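Local coordinates for protein VAL-1 (Chlorella virus, PDB 3IM0) that probably cleaves alginate or related polyuronates by beta-elimination, as a polysaccharide lyase of family 14, and is captured here with a glucuronic acid bound, at residues G90-G95 / N218-G223; G123-Y128 / K157-Y162. All blocks are in the same frame, centred on the assembly; numbering follows the deposited sequence. Where two conformers were deposited one is given.

Both interactions involve one antiparallel seven-stranded sheet of a beta-sandwich, their centres about 12 Å apart. Interaction 1 pairs the start of strand 91-99 with the end of strand 212-221. Interaction 2 sets the loop at 157-162 against the entry to strand 125-130, which lies two strands beyond 91-99, with 112-119 between them. Along the chain, interaction 2 is nested inside the long loop that interaction 1 closes. The two meet where Lys92 CE packs 3.7 Å from Tyr128 CE2. The glucuronic acid is met by Lys92, Phe220 and Gly223 of interaction 1 and by Tyr128 at the far end of 123-128, while the contact of Gly123 with Leu160 lies away from it.

Interaction 1: G90-G95 / N218-G223; sequences GGKHGG and NTFFGG. With BDP (beta-D-glucopyranuronic acid), chain B.
Lys92 and Phe220 meet across two neighbouring antiparallel strands, 91-95 and 218-221, in a sheet of the concanavalin-like beta-sandwich, and their side chains carry the contact on to a bound glucuronic acid. Lys92 N donates to Phe220 O (2.9 Å), while the return bond from Phe220 N to Lys92 O is weak. That carbonyl is gripped more firmly by Thr219 OG1, in the carbonyl plane at 2.8 Å from Lys92 O; the hydroxyl, set anti to its own backbone N, is also bonded to Tyr44.

The lysine illustrates how a strand residue can serve both sheet and ligand. Its CB lies over one face of the Phe220 ring, toward the rim, as a CH-pi contact, and beside Asn218 O. CG continues past ring atoms CZ and CE1. A bend at chi2 (61°) then turns the chain, and CD touches both Phe220 CZ and Gly222 O. CE comes against C2 of the sugar, 3.3 Å away. At the tip, Lys92 NZ bonds Gly222 O at 2.9 Å, from a direction tilted out of the carbonyl plane. The same nitrogen makes a weak bond to the sugar O3 and another to a water. The aromatic edge also touches the ligand, with Phe220 CZ 3.3 Å from its C4.

On the opposite side of the sheet, His93 is bonded to Trp77 and Tyr81. Beyond the paired residues, Gly90 O accepts a hydrogen bond from Gly222 N; the backbones come close at Gly91, whose CA lies 3.2 Å from Phe220 O. A cis peptide precedes Gly223, whose N-H points almost straight at the sugar O3, with Gly223 N 3.0 Å from O3 and an angle of 168° at the hydrogen.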
# COMPACT_ATOMS: atom_id res chain seq x y z
N GLY A 90 -5.67 -5.92 11.91
CA GLY A 90 -5.09 -5.19 10.77
C GLY A 90 -4.68 -6.04 9.59
O GLY A 90 -4.77 -7.27 9.59
N GLY A 91 -4.19 -5.41 8.52
CA GLY A 91 -3.73 -6.18 7.35
C GLY A 91 -3.25 -5.18 6.30
O GLY A 91 -3.29 -3.98 6.58
N LYS A 92 -2.81 -5.63 5.14
CA LYS A 92 -2.26 -4.76 4.12
C LYS A 92 -3.25 -4.45 3.01
O LYS A 92 -4.14 -5.23 2.68
CB LYS A 92 -1.06 -5.43 3.42
CG LYS A 92 0.28 -5.33 4.14
CD LYS A 92 0.21 -6.00 5.52
CE LYS A 92 1.61 -6.05 6.12
NZ LYS A 92 1.62 -6.86 7.38
N HIS A 93 -3.04 -3.28 2.42
CA HIS A 93 -3.63 -2.90 1.15
C HIS A 93 -2.52 -2.99 0.10
O HIS A 93 -2.44 -3.98 -0.64
CB HIS A 93 -4.24 -1.50 1.21
CG HIS A 93 -5.58 -1.48 1.87
ND1 HIS A 93 -6.34 -0.34 1.91
CD2 HIS A 93 -6.29 -2.44 2.50
CE1 HIS A 93 -7.48 -0.56 2.53
NE2 HIS A 93 -7.48 -1.85 2.91
N GLY A 94 -1.65 -1.99 0.07
CA GLY A 94 -0.55 -1.98 -0.89
C GLY A 94 0.15 -0.62 -0.86
O GLY A 94 -0.11 0.20 0.02
N GLY A 95 1.04 -0.42 -1.84
CA GLY A 95 1.79 0.84 -1.73
C GLY A 95 2.91 0.90 -2.74
O GLY A 95 2.94 0.15 -3.72
N ASN A 218 -1.08 -5.83 -2.56
CA ASN A 218 -1.06 -7.20 -2.04
C ASN A 218 -1.88 -7.13 -0.75
O ASN A 218 -1.31 -6.77 0.28
CB ASN A 218 0.34 -7.72 -1.79
CG ASN A 218 0.36 -9.22 -1.49
OD1 ASN A 218 -0.68 -9.79 -1.23
ND2 ASN A 218 1.54 -9.80 -1.59
N THR A 219 -3.16 -7.49 -0.85
CA THR A 219 -4.03 -7.27 0.33
C THR A 219 -4.29 -8.60 1.02
O THR A 219 -4.59 -9.58 0.37
CB THR A 219 -5.32 -6.54 -0.05
OG1 THR A 219 -6.14 -6.34 1.12
CG2 THR A 219 -6.20 -7.32 -1.03
N PHE A 220 -4.15 -8.57 2.34
CA PHE A 220 -4.32 -9.79 3.11
C PHE A 220 -4.35 -9.41 4.60
O PHE A 220 -3.90 -8.32 4.97
CB PHE A 220 -3.14 -10.73 2.88
CG PHE A 220 -1.77 -10.14 3.15
CD1 PHE A 220 -1.07 -9.48 2.14
CD2 PHE A 220 -1.16 -10.21 4.40
CE1 PHE A 220 0.19 -8.96 2.34
CE2 PHE A 220 0.11 -9.71 4.60
CZ PHE A 220 0.82 -9.07 3.58
N PHE A 221 -4.88 -10.30 5.43
CA PHE A 221 -4.87 -10.06 6.87
C PHE A 221 -3.53 -10.32 7.53
O PHE A 221 -2.80 -11.25 7.23
CB PHE A 221 -5.91 -11.01 7.54
CG PHE A 221 -7.29 -10.44 7.54
CD1 PHE A 221 -7.87 -9.97 8.71
CD2 PHE A 221 -8.03 -10.34 6.35
CE1 PHE A 221 -9.14 -9.42 8.74
CE2 PHE A 221 -9.30 -9.78 6.41
CZ PHE A 221 -9.86 -9.29 7.56
N GLY A 222 -3.23 -9.44 8.51
CA GLY A 222 -2.07 -9.60 9.35
C GLY A 222 -0.78 -9.29 8.60
O GLY A 222 -0.85 -8.40 7.73
N GLY A 223 0.34 -9.95 8.84
CA GLY A 223 0.52 -10.93 9.93
C GLY A 223 0.58 -10.16 11.24
O GLY A 223 0.71 -8.92 11.31
C1 BDP B . 5.34 -6.97 5.54
C2 BDP B . 4.50 -7.51 6.71
C3 BDP B . 4.06 -8.94 6.59
C4 BDP B . 3.75 -9.33 5.14
C5 BDP B . 4.51 -8.60 4.08
C6 BDP B . 4.17 -8.98 2.66
O2 BDP B . 5.20 -7.07 7.86
O3 BDP B . 2.93 -9.42 7.37
O4 BDP B . 3.89 -10.74 5.00
O5 BDP B . 4.78 -7.23 4.28
O6A BDP B . 4.11 -10.22 2.39
O6B BDP B . 3.98 -8.10 1.77
O HOH W 1 2.01 -6.30 9.94

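Interaction 2: G123-Y128 / K157-Y162. With BDP (beta-D-glucopyranuronic acid), chain B.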
# COMPACT_ATOMS: atom_id res chain seq x y z
N GLY A 123 -10.88 -0.75 12.03
CA GLY A 123 -10.90 0.14 10.87
C GLY A 123 -9.89 1.26 10.92
O GLY A 123 -10.04 2.25 10.17
N GLY A 124 -8.86 1.15 11.75
CA GLY A 124 -7.84 2.19 11.78
C GLY A 124 -6.99 2.11 10.52
O GLY A 124 -7.07 1.13 9.77
N VAL A 125 -6.15 3.11 10.32
CA VAL A 125 -5.21 3.07 9.20
C VAL A 125 -3.84 3.55 9.68
O VAL A 125 -3.73 4.45 10.52
CB VAL A 125 -5.69 3.96 8.04
CG1 VAL A 125 -4.63 4.07 6.95
CG2 VAL A 125 -7.02 3.46 7.46
N ILE A 126 -2.78 2.98 9.15
CA ILE A 126 -1.43 3.44 9.40
C ILE A 126 -0.62 3.48 8.09
O ILE A 126 -0.94 2.76 7.15
CB ILE A 126 -0.64 2.54 10.36
CG1 ILE A 126 -0.57 1.07 9.92
CG2 ILE A 126 -1.19 2.66 11.78
CD1 ILE A 126 0.45 0.29 10.74
N ASP A 127 0.39 4.32 8.13
CA ASP A 127 1.44 4.28 7.10
C ASP A 127 2.42 3.21 7.54
O ASP A 127 2.84 3.18 8.71
CB ASP A 127 2.04 5.66 6.96
CG ASP A 127 3.06 5.80 5.85
OD1 ASP A 127 3.26 4.89 5.03
OD2 ASP A 127 3.65 6.90 5.82
N TYR A 128 2.80 2.25 6.69
CA TYR A 128 3.67 1.16 7.15
C TYR A 128 4.90 1.14 6.26
O TYR A 128 4.74 0.95 5.04
CB TYR A 128 2.83 -0.13 7.07
CG TYR A 128 3.45 -1.41 7.59
CD1 TYR A 128 3.84 -1.53 8.91
CD2 TYR A 128 3.62 -2.50 6.74
CE1 TYR A 128 4.41 -2.70 9.40
CE2 TYR A 128 4.18 -3.68 7.20
CZ TYR A 128 4.57 -3.76 8.53
OH TYR A 128 5.13 -4.92 9.02
N LYS A 157 -7.72 6.58 13.84
CA LYS A 157 -8.53 5.58 14.57
C LYS A 157 -9.92 5.45 14.00
O LYS A 157 -10.57 6.46 13.76
CB LYS A 157 -8.60 5.97 16.05
CG LYS A 157 -7.24 5.98 16.72
CD LYS A 157 -6.75 4.57 17.02
CE LYS A 157 -5.40 4.58 17.71
NZ LYS A 157 -4.78 3.24 17.81
N ASN A 158 -10.44 4.24 13.78
CA ASN A 158 -11.72 3.92 13.16
C ASN A 158 -12.00 4.86 11.99
O ASN A 158 -13.06 5.44 11.77
CB ASN A 158 -12.92 3.96 14.11
CG ASN A 158 -14.21 3.53 13.43
OD1 ASN A 158 -14.29 2.55 12.69
ND2 ASN A 158 -15.28 4.30 13.64
N ALA A 159 -10.95 5.05 11.18
CA ALA A 159 -11.17 5.93 10.02
C ALA A 159 -11.99 5.27 8.93
O ALA A 159 -12.73 5.91 8.16
CB ALA A 159 -9.81 6.34 9.48
N LEU A 160 -11.80 3.97 8.81
CA LEU A 160 -12.49 3.17 7.79
C LEU A 160 -13.89 2.84 8.28
O LEU A 160 -14.08 2.03 9.20
CB LEU A 160 -11.70 1.89 7.49
CG LEU A 160 -10.32 2.12 6.87
CD1 LEU A 160 -9.62 0.78 6.62
CD2 LEU A 160 -10.42 2.90 5.57
N LYS A 161 -14.90 3.44 7.70
CA LYS A 161 -16.27 3.26 8.12
C LYS A 161 -16.94 2.14 7.33
O LYS A 161 -16.45 1.71 6.30
CB LYS A 161 -17.06 4.57 7.97
CG LYS A 161 -16.32 5.76 8.56
CD LYS A 161 -16.27 5.63 10.09
CE LYS A 161 -15.58 6.85 10.70
NZ LYS A 161 -15.50 6.73 12.19
N TYR A 162 -18.07 1.66 7.86
CA TYR A 162 -18.81 0.61 7.17
C TYR A 162 -19.83 1.12 6.15
O TYR A 162 -20.35 2.22 6.29
CB TYR A 162 -19.63 -0.19 8.19
CG TYR A 162 -18.80 -1.12 9.04
CD1 TYR A 162 -18.01 -2.14 8.53
CD2 TYR A 162 -18.83 -0.93 10.42
CE1 TYR A 162 -17.27 -2.97 9.36
CE2 TYR A 162 -18.09 -1.76 11.24
CZ TYR A 162 -17.32 -2.77 10.72
OH TYR A 162 -16.60 -3.57 11.59
C1 BDP B . 5.34 -6.97 5.54
C2 BDP B . 4.50 -7.51 6.71
C3 BDP B . 4.06 -8.94 6.59
C4 BDP B . 3.75 -9.33 5.14
C5 BDP B . 4.51 -8.60 4.08
C6 BDP B . 4.17 -8.98 2.66
O2 BDP B . 5.20 -7.07 7.86
O3 BDP B . 2.93 -9.42 7.37
O4 BDP B . 3.89 -10.74 5.00
O5 BDP B . 4.78 -7.23 4.28
O6A BDP B . 4.11 -10.22 2.39
O6B BDP B . 3.98 -8.10 1.77
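Gly123 and Leu160 join a strand entrance to a loop by one backbone hydrogen bond and a small apolar patch, at the start of strand 125-130 and within the connection from strand 149-151 to strand 166-173. Leu160 N donates to Gly123 O over 2.8 Å at 161°. Leu160 CB and CG both lie against the same oxygen, CB 3.2 Å from Gly123 O.

Beyond it, Val125 CG2 presses on Leu160 CG at 3.6 Å, and the two side chains cross at about a right angle. The valine sets CG2 anti to its carbonyl carbon (chi1 172° places CG1 anti to N), and this branch does the touching, with both methyls of Leu160 also close to it. Val192 of strand 186-192 touches Val125, Ala159 and Leu160, bringing the other sheet of the sandwich against this patch.

The strand opens with a G1 beta bulge, in which Gly123 and Gly124 are set opposite Gln120. Gly123 has a positive phi (82°) and sits close against the loop at Leu160. At the far end of the strand segment, Tyr128 OH bonds Gly148 N and is modelled unusually close to the sugar O2, a hydrogen bond whose 2.4 Å length, from Tyr128 OH to O2, is doubtful.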